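PDB 5V0M: type IV pilin protein from Neisseria meningitidis, which is a non-core minor pilin of type IV pili, probably contributing to the adhesion of the bacterium to host cells. Local coordinates for residues Arg8-Asn19 against Leu41-Val49; Asn70-Thr78 against Ser88-Phe97. All blocks are in the same frame, centred on the assembly; numbering follows the deposited sequence. Where two conformers were deposited one is given.

Contact 1 of 2, residues Arg8-Asn19 against Leu41-Val49; sequences RLSEVRTTLLHN and LKQNKYFNV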
ATOM      1  N   ARG A   8       5.169   0.404  12.324  1.00  4.31           N
ATOM      2  CA  ARG A   8       4.298  -0.329  11.413  1.00  5.75           C
ATOM      3  C   ARG A   8       4.003   0.492  10.168  1.00  5.24           C
ATOM      4  O   ARG A   8       3.952  -0.060   9.058  1.00  5.88           O
ATOM      5  CB  ARG A   8       3.032  -0.753  12.147  1.00  5.96           C
ATOM      6  CG  ARG A   8       3.321  -1.802  13.201  1.00  7.52           C
ATOM      7  CD  ARG A   8       2.089  -2.083  14.023  1.00 10.35           C
ATOM      8  NE  ARG A   8       2.391  -3.060  15.067  1.00  9.10           N
ATOM      9  CZ  ARG A   8       1.507  -3.560  15.912  1.00 13.20           C
ATOM     10  NH1 ARG A   8       0.239  -3.204  15.844  1.00 12.27           N
ATOM     11  NH2 ARG A   8       1.889  -4.460  16.806  1.00 14.09           N
ATOM     12  N   LEU A   9       3.808   1.798  10.318  1.00  5.70           N
ATOM     13  CA  LEU A   9       3.579   2.642   9.149  1.00  7.35           C
ATOM     14  C   LEU A   9       4.818   2.760   8.289  1.00  5.94           C
ATOM     15  O   LEU A   9       4.699   2.804   7.054  1.00  8.93           O
ATOM     16  CB  LEU A   9       3.048   4.006   9.562  1.00  7.02           C
ATOM     17  CG  LEU A   9       1.589   4.014  10.015  1.00  7.28           C
ATOM     18  CD1 LEU A   9       1.268   5.233  10.847  1.00 10.10           C
ATOM     19  CD2 LEU A   9       0.670   3.883   8.806  1.00 11.19           C
ATOM     20  N   SER A  10       6.009   2.742   8.891  1.00  8.02           N
ATOM     21  CA  SER A  10       7.224   2.741   8.082  1.00  8.09           C
ATOM     22  C   SER A  10       7.360   1.431   7.321  1.00  7.92           C
ATOM     23  O   SER A  10       7.756   1.417   6.143  1.00  9.32           O
ATOM     24  CB  SER A  10       8.436   3.005   8.974  1.00  9.40           C
ATOM     25  OG  SER A  10       9.650   2.911   8.251  1.00 12.24           O
ATOM     26  N   GLU A  11       6.998   0.328   7.955  1.00  7.45           N
ATOM     27  CA  GLU A  11       7.129  -0.962   7.288  1.00  9.58           C
ATOM     28  C   GLU A  11       6.129  -1.106   6.148  1.00  6.70           C
ATOM     29  O   GLU A  11       6.444  -1.729   5.130  1.00  8.65           O
ATOM     30  CB  GLU A  11       7.029  -2.094   8.297  1.00 11.64           C
ATOM     31  CG  GLU A  11       8.281  -2.120   9.186  1.00 11.13           C
ATOM     32  CD  GLU A  11       8.192  -3.087  10.361  1.00 21.11           C
ATOM     33  OE1 GLU A  11       7.095  -3.636  10.619  1.00 24.94           O
ATOM     34  OE2 GLU A  11       9.233  -3.300  11.032  1.00 21.44           O
ATOM     35  N   VAL A  12       4.903  -0.582   6.297  1.00  7.74           N
ATOM     36  CA  VAL A  12       3.947  -0.745   5.202  1.00  7.40           C
ATOM     37  C   VAL A  12       4.342   0.132   4.025  1.00  6.68           C
ATOM     38  O   VAL A  12       4.057  -0.207   2.860  1.00  7.31           O
ATOM     39  CB  VAL A  12       2.495  -0.500   5.657  1.00  8.46           C
ATOM     40  CG1 VAL A  12       2.190   0.978   5.786  1.00  9.86           C
ATOM     41  CG2 VAL A  12       1.535  -1.137   4.670  1.00  9.85           C
ATOM     42  N   ARG A  13       5.051   1.235   4.274  1.00  8.99           N
ATOM     43  CA  ARG A  13       5.631   1.975   3.159  1.00  7.46           C
ATOM     44  C   ARG A  13       6.503   1.051   2.320  1.00  8.21           C
ATOM     45  O   ARG A  13       6.407   1.036   1.092  1.00  8.73           O
ATOM     46  CB  ARG A  13       6.443   3.172   3.679  1.00 10.37           C
ATOM     47  CG  ARG A  13       7.205   3.919   2.624  1.00 12.14           C
ATOM     48  CD  ARG A  13       8.138   4.958   3.285  1.00 20.47           C
ATOM     49  NE  ARG A  13       7.409   6.018   3.984  1.00 24.40           N
ATOM     50  CZ  ARG A  13       7.109   7.202   3.447  1.00 27.03           C
ATOM     51  NH1 ARG A  13       7.469   7.490   2.205  1.00 26.26           N
ATOM     52  NH2 ARG A  13       6.444   8.102   4.158  1.00 31.00           N
ATOM     53  N   THR A  14       7.339   0.246   2.974  1.00  9.00           N
ATOM     54  CA  THR A  14       8.223  -0.669   2.272  1.00  7.49           C
ATOM     55  C   THR A  14       7.434  -1.740   1.520  1.00  7.97           C
ATOM     56  O   THR A  14       7.743  -2.069   0.374  1.00  9.31           O
ATOM     57  CB  THR A  14       9.211  -1.277   3.265  1.00 10.50           C
ATOM     58  OG1 THR A  14      10.007  -0.214   3.813  1.00 14.03           O
ATOM     59  CG2 THR A  14      10.107  -2.294   2.583  1.00 12.83           C
ATOM     60  N   THR A  15       6.413  -2.304   2.153  1.00  6.17           N
ATOM     61  CA  THR A  15       5.583  -3.312   1.488  1.00  7.67           C
ATOM     62  C   THR A  15       4.963  -2.744   0.215  1.00  8.41           C
ATOM     63  O   THR A  15       4.931  -3.404  -0.830  1.00  6.72           O
ATOM     64  CB  THR A  15       4.467  -3.760   2.440  1.00  7.39           C
ATOM     65  OG1 THR A  15       5.016  -4.289   3.651  1.00  9.39           O
ATOM     66  CG2 THR A  15       3.615  -4.821   1.787  1.00 10.47           C
ATOM     67  N   LEU A  16       4.423  -1.535   0.300  1.00  5.36           N
ATOM     68  CA  LEU A  16       3.816  -0.917  -0.877  1.00  5.33           C
ATOM     69  C   LEU A  16       4.861  -0.674  -1.960  1.00  5.10           C
ATOM     70  O   LEU A  16       4.621  -0.962  -3.141  1.00  6.55           O
ATOM     71  CB  LEU A  16       3.103   0.384  -0.524  1.00  6.09           C
ATOM     72  CG  LEU A  16       1.851   0.193   0.319  1.00  6.27           C
ATOM     73  CD1 LEU A  16       1.426   1.507   0.964  1.00 11.72           C
ATOM     74  CD2 LEU A  16       0.737  -0.352  -0.505  1.00  8.14           C
ATOM     75  N   LEU A  17       6.037  -0.147  -1.585  1.00  7.36           N
ATOM     76  CA  LEU A  17       7.055   0.137  -2.592  1.00  9.58           C
ATOM     77  C   LEU A  17       7.479  -1.145  -3.293  1.00  8.92           C
ATOM     78  O   LEU A  17       7.671  -1.152  -4.517  1.00  8.13           O
ATOM     79  CB  LEU A  17       8.255   0.850  -1.960  1.00  9.42           C
ATOM     80  CG  LEU A  17       7.924   2.267  -1.502  1.00 11.77           C
ATOM     81  CD1 LEU A  17       9.035   2.804  -0.574  1.00 16.77           C
ATOM     82  CD2 LEU A  17       7.710   3.221  -2.674  1.00 12.78           C
ATOM     83  N   HIS A  18       7.620  -2.249  -2.551  1.00  9.94           N
ATOM     84  CA  HIS A  18       7.989  -3.516  -3.177  1.00 10.37           C
ATOM     85  C   HIS A  18       6.924  -3.967  -4.174  1.00  8.24           C
ATOM     86  O   HIS A  18       7.240  -4.422  -5.286  1.00  9.27           O
ATOM     87  CB  HIS A  18       8.210  -4.585  -2.118  1.00 14.68           C
ATOM     88  CG  HIS A  18       9.482  -4.413  -1.350  1.00 24.16           C
ATOM     89  ND1 HIS A  18      10.485  -3.558  -1.753  1.00 39.74           N
ATOM     90  CD2 HIS A  18       9.914  -4.987  -0.204  1.00 22.90           C
ATOM     91  CE1 HIS A  18      11.481  -3.611  -0.886  1.00 27.09           C
ATOM     92  NE2 HIS A  18      11.161  -4.475   0.060  1.00 27.64           N
ATOM     93  N   ASN A  19       5.649  -3.859  -3.792  1.00  6.56           N
ATOM     94  CA  ASN A  19       4.573  -4.210  -4.711  1.00  8.33           C
ATOM     95  C   ASN A  19       4.625  -3.327  -5.949  1.00  6.99           C
ATOM     96  O   ASN A  19       4.444  -3.809  -7.074  1.00  9.19           O
ATOM     97  CB  ASN A  19       3.204  -4.111  -4.025  1.00  7.64           C
ATOM     98  CG  ASN A  19       2.869  -5.343  -3.222  1.00  9.27           C
ATOM     99  OD1 ASN A  19       2.824  -6.451  -3.744  1.00 14.53           O
ATOM    100  ND2 ASN A  19       2.640  -5.162  -1.925  1.00  9.16           N
ATOM    101  N   LEU A  41      -0.092 -10.023  -4.862  1.00 11.91           N
ATOM    102  CA  LEU A  41       0.370  -8.896  -4.067  1.00 12.18           C
ATOM    103  C   LEU A  41       0.953  -9.372  -2.745  1.00 16.40           C
ATOM    104  O   LEU A  41       0.378 -10.232  -2.066  1.00 17.21           O
ATOM    105  CB  LEU A  41      -0.806  -7.985  -3.764  1.00 10.33           C
ATOM    106  CG  LEU A  41      -1.400  -7.262  -4.966  1.00 10.62           C
ATOM    107  CD1 LEU A  41      -2.677  -6.555  -4.561  1.00 13.32           C
ATOM    108  CD2 LEU A  41      -0.417  -6.267  -5.575  1.00 11.54           C
ATOM    109  N   LYS A  42       2.098  -8.800  -2.377  0.59 11.53           N
ATOM    110  CA  LYS A  42       2.731  -9.103  -1.105  0.59 11.55           C
ATOM    111  C   LYS A  42       2.036  -8.351   0.024  0.59 11.20           C
ATOM    112  O   LYS A  42       1.735  -7.155  -0.081  0.59 10.62           O
ATOM    113  CB  LYS A  42       4.207  -8.708  -1.141  0.59 17.71           C
ATOM    114  CG  LYS A  42       4.999  -9.316  -2.295  0.59 23.11           C
ATOM    115  CD  LYS A  42       5.135 -10.829  -2.179  0.59 33.23           C
ATOM    116  CE  LYS A  42       6.063 -11.388  -3.262  0.59 30.59           C
ATOM    117  NZ  LYS A  42       6.369 -12.831  -3.069  0.59 40.15           N
ATOM    118  N   GLN A  43       1.791  -9.066   1.110  1.00  8.96           N
ATOM    119  CA  GLN A  43       1.045  -8.561   2.243  1.00 12.03           C
ATOM    120  C   GLN A  43       1.965  -8.197   3.392  1.00  7.35           C
ATOM    121  O   GLN A  43       3.177  -8.427   3.393  1.00 10.28           O
ATOM    122  CB  GLN A  43       0.045  -9.616   2.698  1.00 10.25           C
ATOM    123  CG  GLN A  43      -0.939  -9.997   1.631  1.00  7.99           C
ATOM    124  CD  GLN A  43      -1.810  -8.837   1.238  1.00  9.78           C
ATOM    125  OE1 GLN A  43      -2.299  -8.089   2.085  1.00 11.77           O
ATOM    126  NE2 GLN A  43      -2.002  -8.673  -0.046  1.00 13.15           N
ATOM    127  N   ASN A  44       1.332  -7.647   4.406  1.00  9.57           N
ATOM    128  CA  ASN A  44       1.954  -7.207   5.624  1.00 11.16           C
ATOM    129  C   ASN A  44       1.150  -7.776   6.793  1.00  7.61           C
ATOM    130  O   ASN A  44      -0.063  -7.918   6.687  1.00  8.92           O
ATOM    131  CB  ASN A  44       1.818  -5.710   5.492  1.00 16.79           C
ATOM    132  CG  ASN A  44       2.453  -4.988   6.570  1.00 12.61           C
ATOM    133  OD1 ASN A  44       1.950  -4.978   7.667  1.00 13.53           O
ATOM    134  ND2 ASN A  44       3.512  -4.271   6.252  1.00 12.39           N
ATOM    135  N   LYS A  45       1.815  -8.098   7.915  1.00  8.92           N
ATOM    136  CA  LYS A  45       1.128  -8.632   9.082  1.00 10.56           C
ATOM    137  C   LYS A  45       0.050  -7.680   9.599  1.00  5.72           C
ATOM    138  O   LYS A  45      -0.933  -8.114  10.195  1.00  7.45           O
ATOM    139  CB  LYS A  45       2.187  -8.852  10.185  1.00 16.76           C
ATOM    140  CG  LYS A  45       1.851  -9.786  11.290  1.00 32.13           C
ATOM    141  CD  LYS A  45       3.136 -10.376  11.961  1.00 14.43           C
ATOM    142  CE  LYS A  45       4.143  -9.344  12.438  1.00 19.51           C
ATOM    143  NZ  LYS A  45       5.045  -9.918  13.492  1.00 23.57           N
ATOM    144  N   TYR A  46       0.239  -6.378   9.400  1.00  6.03           N
ATOM    145  CA  TYR A  46      -0.532  -5.323  10.041  1.00  5.33           C
ATOM    146  C   TYR A  46      -1.455  -4.570   9.101  1.00  4.39           C
ATOM    147  O   TYR A  46      -2.261  -3.755   9.581  1.00  5.68           O
ATOM    148  CB  TYR A  46       0.450  -4.332  10.685  1.00  4.69           C
ATOM    149  CG  TYR A  46       1.276  -4.999  11.758  1.00  6.17           C
ATOM    150  CD1 TYR A  46       0.671  -5.552  12.885  1.00  7.86           C
ATOM    151  CD2 TYR A  46       2.650  -5.098  11.633  1.00  7.45           C
ATOM    152  CE1 TYR A  46       1.418  -6.160  13.866  1.00  8.50           C
ATOM    153  CE2 TYR A  46       3.413  -5.718  12.632  1.00 10.34           C
ATOM    154  CZ  TYR A  46       2.780  -6.258  13.712  1.00  7.64           C
ATOM    155  OH  TYR A  46       3.543  -6.850  14.718  1.00 14.05           O
ATOM    156  N   PHE A  47      -1.346  -4.801   7.786  1.00  4.85           N
ATOM    157  CA  PHE A  47      -2.128  -4.110   6.772  1.00  5.36           C
ATOM    158  C   PHE A  47      -2.417  -5.075   5.633  1.00  6.83           C
ATOM    159  O   PHE A  47      -1.518  -5.791   5.168  1.00  7.68           O
ATOM    160  CB  PHE A  47      -1.379  -2.917   6.156  1.00  5.84           C
ATOM    161  CG  PHE A  47      -1.122  -1.779   7.099  1.00  5.96           C
ATOM    162  CD1 PHE A  47      -1.946  -0.655   7.113  1.00  6.81           C
ATOM    163  CD2 PHE A  47      -0.039  -1.820   7.942  1.00  4.95           C
ATOM    164  CE1 PHE A  47      -1.699   0.400   7.982  1.00  6.19           C
ATOM    165  CE2 PHE A  47       0.195  -0.776   8.811  1.00  6.43           C
ATOM    166  CZ  PHE A  47      -0.640   0.333   8.833  1.00  6.27           C
ATOM    167  N   ASN A  48      -3.664  -5.037   5.165  1.00  5.28           N
ATOM    168  CA  ASN A  48      -4.101  -5.792   3.995  1.00  8.44           C
ATOM    169  C   ASN A  48      -3.876  -4.938   2.751  1.00  5.19           C
ATOM    170  O   ASN A  48      -4.354  -3.799   2.683  1.00  6.72           O
ATOM    171  CB  ASN A  48      -5.584  -6.109   4.163  1.00  8.49           C
ATOM    172  CG  ASN A  48      -5.856  -7.061   5.286  1.00 10.16           C
ATOM    173  OD1 ASN A  48      -5.072  -7.974   5.536  1.00 15.20           O
ATOM    174  ND2 ASN A  48      -6.975  -6.861   5.971  1.00 12.56           N
ATOM    175  N   VAL A  49      -3.118  -5.455   1.789  1.00  7.06           N
ATOM    176  CA  VAL A  49      -2.761  -4.707   0.590  1.00  7.48           C
ATOM    177  C   VAL A  49      -3.614  -5.173  -0.580  1.00  7.85           C
ATOM    178  O   VAL A  49      -3.678  -6.374  -0.870  1.00  9.51           O
ATOM    179  CB  VAL A  49      -1.257  -4.854   0.289  1.00  7.86           C
ATOM    180  CG1 VAL A  49      -0.891  -4.162  -0.999  1.00 10.01           C
ATOM    181  CG2 VAL A  49      -0.422  -4.310   1.459  1.00 11.72           C
TER
HETATM  182  O   HOH W   1       3.393  -2.712   8.841  1.00 15.75           O
HETATM  183  O   HOH W   2       5.093  -3.830  15.450  1.00 18.23           O

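Contact 2 of 2, residues Asn70-Thr78 against Ser88-Phe97; sequences NDGETCVVT and SGTNQSCPGF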
ATOM      1  N   ASN A  70      -3.673  -5.067  14.338  1.00  6.42           N
ATOM      2  CA  ASN A  70      -3.376  -3.644  14.321  1.00  6.64           C
ATOM      3  C   ASN A  70      -4.602  -2.839  14.710  1.00  7.86           C
ATOM      4  O   ASN A  70      -4.845  -1.764  14.178  1.00  8.65           O
ATOM      5  CB  ASN A  70      -2.875  -3.251  12.941  1.00  6.90           C
ATOM      6  CG  ASN A  70      -1.964  -2.039  12.954  1.00  6.39           C
ATOM      7  OD1 ASN A  70      -1.501  -1.583  13.994  1.00  8.18           O
ATOM      8  ND2 ASN A  70      -1.701  -1.515  11.773  1.00  8.62           N
ATOM      9  N   ASP A  71      -5.359  -3.310  15.692  1.00  9.21           N
ATOM     10  CA  ASP A  71      -6.600  -2.640  16.057  1.00 10.75           C
ATOM     11  C   ASP A  71      -6.270  -1.274  16.638  1.00  9.50           C
ATOM     12  O   ASP A  71      -5.270  -1.093  17.333  1.00 14.37           O
ATOM     13  CB  ASP A  71      -7.384  -3.471  17.083  1.00 10.71           C
ATOM     14  CG  ASP A  71      -8.870  -3.127  17.117  1.00 25.50           C
ATOM     15  OD1 ASP A  71      -9.513  -3.489  18.120  1.00 19.82           O
ATOM     16  OD2 ASP A  71      -9.403  -2.521  16.160  1.00 17.76           O
ATOM     17  N   GLY A  72      -7.091  -0.292  16.326  1.00 12.72           N
ATOM     18  CA  GLY A  72      -6.786   1.067  16.688  1.00 13.58           C
ATOM     19  C   GLY A  72      -6.119   1.876  15.583  1.00 13.33           C
ATOM     20  O   GLY A  72      -6.283   3.102  15.558  1.00 24.95           O
ATOM     21  N   GLU A  73      -5.369   1.234  14.673  1.00  9.96           N
ATOM     22  CA  GLU A  73      -4.827   1.953  13.516  1.00 11.13           C
ATOM     23  C   GLU A  73      -5.950   2.238  12.541  1.00  9.35           C
ATOM     24  O   GLU A  73      -6.681   1.328  12.147  1.00  9.50           O
ATOM     25  CB  GLU A  73      -3.770   1.119  12.795  1.00  8.81           C
ATOM     26  CG  GLU A  73      -3.135   1.822  11.602  1.00  7.96           C
ATOM     27  CD  GLU A  73      -2.445   3.098  12.004  1.00 10.22           C
ATOM     28  OE1 GLU A  73      -1.384   3.047  12.672  1.00 12.63           O
ATOM     29  OE2 GLU A  73      -2.998   4.178  11.710  1.00  8.44           O
ATOM     30  N   THR A  74      -6.074   3.504  12.139  1.00  7.42           N
ATOM     31  CA  THR A  74      -7.041   3.877  11.121  1.00  8.45           C
ATOM     32  C   THR A  74      -6.415   4.407   9.843  1.00  7.80           C
ATOM     33  O   THR A  74      -7.140   4.681   8.881  1.00  8.16           O
ATOM     34  CB  THR A  74      -8.064   4.903  11.648  1.00  8.78           C
ATOM     35  OG1 THR A  74      -7.486   6.205  11.726  1.00  8.42           O
ATOM     36  CG2 THR A  74      -8.641   4.494  12.993  1.00 12.64           C
ATOM     37  N   CYS A  75      -5.110   4.571   9.795  1.00  5.78           N
ATOM     38  CA  CYS A  75      -4.500   5.147   8.608  1.00  6.00           C
ATOM     39  C   CYS A  75      -4.531   4.174   7.449  1.00  6.34           C
ATOM     40  O   CYS A  75      -4.063   3.031   7.548  1.00  8.70           O
ATOM     41  CB  CYS A  75      -3.071   5.582   8.885  1.00  6.90           C
ATOM     42  SG  CYS A  75      -3.018   7.023  10.000  1.00  8.76           S
ATOM     43  N   VAL A  76      -5.055   4.648   6.333  1.00  5.96           N
ATOM     44  CA  VAL A  76      -5.036   3.922   5.073  1.00  7.73           C
ATOM     45  C   VAL A  76      -3.968   4.551   4.203  1.00  7.73           C
ATOM     46  O   VAL A  76      -3.968   5.773   4.001  1.00  8.50           O
ATOM     47  CB  VAL A  76      -6.406   4.005   4.393  1.00  7.53           C
ATOM     48  CG1 VAL A  76      -6.379   3.351   3.029  1.00  8.38           C
ATOM     49  CG2 VAL A  76      -7.467   3.347   5.265  1.00  8.31           C
ATOM     50  N   VAL A  77      -3.078   3.736   3.658  1.00  5.89           N
ATOM     51  CA  VAL A  77      -1.929   4.225   2.913  1.00  6.36           C
ATOM     52  C   VAL A  77      -2.107   3.823   1.459  1.00  7.23           C
ATOM     53  O   VAL A  77      -2.450   2.668   1.167  1.00  9.05           O
ATOM     54  CB  VAL A  77      -0.620   3.668   3.491  1.00  7.47           C
ATOM     55  CG1 VAL A  77       0.607   4.289   2.794  1.00  9.64           C
ATOM     56  CG2 VAL A  77      -0.558   3.841   5.028  1.00  7.90           C
ATOM     57  N   THR A  78      -1.873   4.756   0.539  1.00  7.24           N
ATOM     58  CA  THR A  78      -1.995   4.491  -0.900  1.00  6.60           C
ATOM     59  C   THR A  78      -0.698   4.825  -1.619  1.00  7.62           C
ATOM     60  O   THR A  78       0.050   5.709  -1.215  1.00  8.09           O
ATOM     61  CB  THR A  78      -3.131   5.275  -1.543  1.00  7.94           C
ATOM     62  OG1 THR A  78      -2.936   6.683  -1.342  1.00 11.24           O
ATOM     63  CG2 THR A  78      -4.460   4.860  -0.951  1.00 10.72           C
ATOM     64  N   SER A  88      -4.074   8.716   5.129  0.63  8.13           N
ATOM     65  CA  SER A  88      -5.056   9.486   5.877  0.63  7.76           C
ATOM     66  C   SER A  88      -5.731   8.570   6.881  0.63  9.44           C
ATOM     67  O   SER A  88      -5.977   7.393   6.606  0.63  8.67           O
ATOM     68  CB  SER A  88      -6.102  10.122   4.953  0.63 11.18           C
ATOM     69  OG  SER A  88      -6.907   9.127   4.349  0.63 14.51           O
ATOM     70  N   GLY A  89      -6.006   9.127   8.056  1.00  7.73           N
ATOM     71  CA  GLY A  89      -6.651   8.413   9.132  1.00  6.38           C
ATOM     72  C   GLY A  89      -7.963   9.077   9.528  1.00 12.89           C
ATOM     73  O   GLY A  89      -8.387  10.071   8.932  1.00 15.24           O
ATOM     74  N   THR A  90      -8.607   8.496  10.540  1.00  9.58           N
ATOM     75  CA  THR A  90      -9.874   8.993  11.080  1.00 10.44           C
ATOM     76  C   THR A  90      -9.614   9.580  12.462  1.00 16.05           C
ATOM     77  O   THR A  90      -9.436   8.825  13.422  1.00 15.46           O
ATOM     78  CB  THR A  90     -10.878   7.853  11.217  1.00 13.95           C
ATOM     79  OG1 THR A  90     -11.066   7.190   9.966  1.00 14.31           O
ATOM     80  CG2 THR A  90     -12.213   8.393  11.693  1.00 14.92           C
ATOM     81  N   ASN A  91      -9.729  10.910  12.554  1.00 29.67           N
ATOM     82  CA  ASN A  91      -9.099  11.743  13.578  1.00 44.03           C
ATOM     83  C   ASN A  91      -7.910  11.021  14.197  1.00 35.35           C
ATOM     84  O   ASN A  91      -7.937  10.590  15.362  1.00 29.60           O
ATOM     85  CB  ASN A  91     -10.065  12.335  14.623  1.00 42.96           C
ATOM     86  CG  ASN A  91     -11.489  11.814  14.509  1.00 36.09           C
ATOM     87  OD1 ASN A  91     -11.983  11.115  15.400  1.00 38.77           O
ATOM     88  ND2 ASN A  91     -12.177  12.215  13.450  1.00 25.91           N
ATOM     89  N   GLN A  92      -6.865  10.889  13.385  1.00 21.51           N
ATOM     90  CA  GLN A  92      -5.626  10.245  13.799  1.00 12.99           C
ATOM     91  C   GLN A  92      -4.551  10.626  12.794  1.00 13.05           C
ATOM     92  O   GLN A  92      -4.697  10.366  11.592  1.00 16.01           O
ATOM     93  CB  GLN A  92      -5.807   8.744  13.802  1.00 11.54           C
ATOM     94  CG  GLN A  92      -4.653   8.008  14.421  1.00  9.65           C
ATOM     95  CD  GLN A  92      -4.903   6.506  14.432  1.00 10.92           C
ATOM     96  OE1 GLN A  92      -5.419   5.939  13.469  1.00  9.93           O
ATOM     97  NE2 GLN A  92      -4.584   5.862  15.544  1.00 13.06           N
ATOM     98  N   SER A  93      -3.462  11.216  13.259  1.00  6.86           N
ATOM     99  CA  SER A  93      -2.345  11.508  12.386  1.00  9.10           C
ATOM    100  C   SER A  93      -1.649  10.219  11.985  1.00  7.49           C
ATOM    101  O   SER A  93      -1.694   9.216  12.704  1.00  9.56           O
ATOM    102  CB  SER A  93      -1.326  12.383  13.110  1.00 11.72           C
ATOM    103  OG  SER A  93      -1.858  13.669  13.367  1.00 16.65           O
ATOM    104  N   CYS A  94      -0.946  10.258  10.863  1.00  6.12           N
ATOM    105  CA  CYS A  94      -0.291   9.077  10.317  1.00  7.24           C
ATOM    106  C   CYS A  94       1.206   9.336  10.326  1.00  7.64           C
ATOM    107  O   CYS A  94       1.759   9.882   9.358  1.00  7.87           O
ATOM    108  CB  CYS A  94      -0.791   8.783   8.901  1.00  6.63           C
ATOM    109  SG  CYS A  94      -2.575   8.591   8.783  1.00  8.67           S
ATOM    110  N   PRO A  95       1.906   8.962  11.393  1.00  8.24           N
ATOM    111  CA  PRO A  95       3.322   9.321  11.494  1.00  8.50           C
ATOM    112  C   PRO A  95       4.150   8.693  10.382  1.00 12.29           C
ATOM    113  O   PRO A  95       4.010   7.508  10.064  1.00 11.47           O
ATOM    114  CB  PRO A  95       3.722   8.799  12.886  1.00 11.20           C
ATOM    115  CG  PRO A  95       2.736   7.788  13.225  1.00 12.65           C
ATOM    116  CD  PRO A  95       1.441   8.199  12.558  1.00  8.80           C
ATOM    117  N   GLY A  96       5.024   9.506   9.789  1.00 11.52           N
ATOM    118  CA  GLY A  96       5.789   9.140   8.629  1.00 10.11           C
ATOM    119  C   GLY A  96       5.168   9.605   7.332  1.00 10.07           C
ATOM    120  O   GLY A  96       5.838   9.599   6.299  1.00 14.01           O
ATOM    121  N   PHE A  97       3.893   9.989   7.374  1.00 10.34           N
ATOM    122  CA  PHE A  97       3.149  10.461   6.220  1.00  9.89           C
ATOM    123  C   PHE A  97       2.545  11.837   6.452  1.00 11.49           C
ATOM    124  O   PHE A  97       1.699  12.270   5.658  1.00 10.37           O
ATOM    125  CB  PHE A  97       2.046   9.452   5.856  1.00 10.96           C
ATOM    126  CG  PHE A  97       2.575   8.088   5.458  1.00  8.53           C
ATOM    127  CD1 PHE A  97       2.987   7.802   4.167  1.00 10.36           C
ATOM    128  CD2 PHE A  97       2.666   7.092   6.413  1.00 10.84           C
ATOM    129  CE1 PHE A  97       3.473   6.536   3.846  1.00 12.22           C
ATOM    130  CE2 PHE A  97       3.137   5.832   6.089  1.00 15.10           C
ATOM    131  CZ  PHE A  97       3.547   5.560   4.809  1.00 14.51           C
TER
HETATM  132  O   HOH W   3      -9.358   5.996   8.115  1.00 17.95           O
HETATM  133  O   HOH W   4      -5.756   7.176   2.452  1.00 21.94           O

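Contact 1 of 2, residues Arg8-Asn19 against Leu41-Val49
R8 and Y46 stack at one end of this contact, with the arginine spread across the tyrosine ring. Its course can be followed outward from R8 CB, which lies 4.4 Å from F47 CE2. The first torsion (chi1 -68°) keeps R8 CG beside the backbone N, 3.7 Å from Y46 CD2. The chain then runs extended: CD sits almost squarely above the ring as a CH-pi donor, NE passes over its centre, and R8 CZ comes to 3.3 Å from Y46 CE1. Guanidinium and ring planes differ by only 13°, which joins stacking to a cation-pi interaction. NE also donates in its own plane to a water, while NH1 is hydrogen-bonded to N70, so the flat group is fixed by more than the ring.

Further along, V12 sets CB over one face of the F47 ring as a CH-pi contact and CG1 toward the rim of that face, while V12 CG2 lies 3.7 Å from F47 CG. The N44 amide addresses the helix in its own plane, ND2 donating to T15 OG1 over 3.0 Å in a bond of 168°. Its OD1 accepts from Y46 N, forming an Asx turn, and from a water that also donates to R8 O. At the far end, N19 grips the backbone of K42 with both ends of its amide: N19 OD1 accepts from K42 N at 2.8 Å, and N19 ND2 donates to K42 O at 2.9 Å, each bond lying in the carbonyl plane on a lone pair. This pair ties the buried N19 side chain to an irregular segment much as a neighbouring strand would.

The contact lays helix 3-30 along the loop leading into strand 47-54, as in the pilin fold, where a long N-terminal helix packs on an antiparallel sheet. Beyond it, V12 reaches A63, N19 and L41 meet L61 on strand 59-65, and L9 and L16 touch V77 on strand 76-80.

Contact 2 of 2, residues Asn70-Thr78 against Ser88-Phe97
T74 and Q92 cross at a slant, with the glutamine amide held against the backbone of the other segment. With CG opposite the backbone N (chi1 -171°) and the chain straight beyond it, Q92 carries OE1 to two donors of one residue: T74 OG1 at 2.7 Å and T74 N at 2.9 Å. The backbone donor lies in the carbonyl plane and the hydroxyl is tilted from it. On the other arm of the amide, NE2 donates to G72 O, with the bond bent out of the amide plane. T74 OG1 also receives T90 N at 2.8 Å in a nearly straight bond, so one hydroxyl links both T90 and Q92 to its own strand lead-in.

Beside this polar cluster, C75 and C94 meet through a disulfide of SG-SG length 2.0 Å, whose chi3 of -95° is close to the relaxed right angle. The preceding E73 bends back so that OE2 accepts from C75 N on its anti lone pair. V76 and S88 form an antiparallel hydrogen-bonded pair, and at the far end V77 and F97 cross at about a right angle, V77 CG1 lying 3.8 Å from F97 CZ.

A disulfide fastening the C-terminal segment to the sheet is consistent with the disulfide-bounded region of type IV pilins. Here the tail joins the start of strand 76-80, next to strand 85-88, where F97 rests on I85 and A87. From helix 3-30, R5 forms a salt bridge with E73, L9 touches P95, and L16 reaches V77.

Contact 1 closes before contact 2 opens, so the two lie in series along the chain, their centres about 13 Å apart. Both reach one four-stranded antiparallel sheet: residues 41-49 lead into its first strand, 47-54, and residues 70-78 into its third, 76-80, followed by 85-88 at the other edge. Helix 3-30 supplies one half of contact 1 and also touches contact 2, through R5, L9 and L16. They meet directly at N70, whose amide side chain takes R8 on one atom and Y46 on the other, and at the tail, where R13 approaches G96 and F97. The disulfide brackets the last two strands, and together the two contacts join helix, sheet and C-terminal tail into one globular domain.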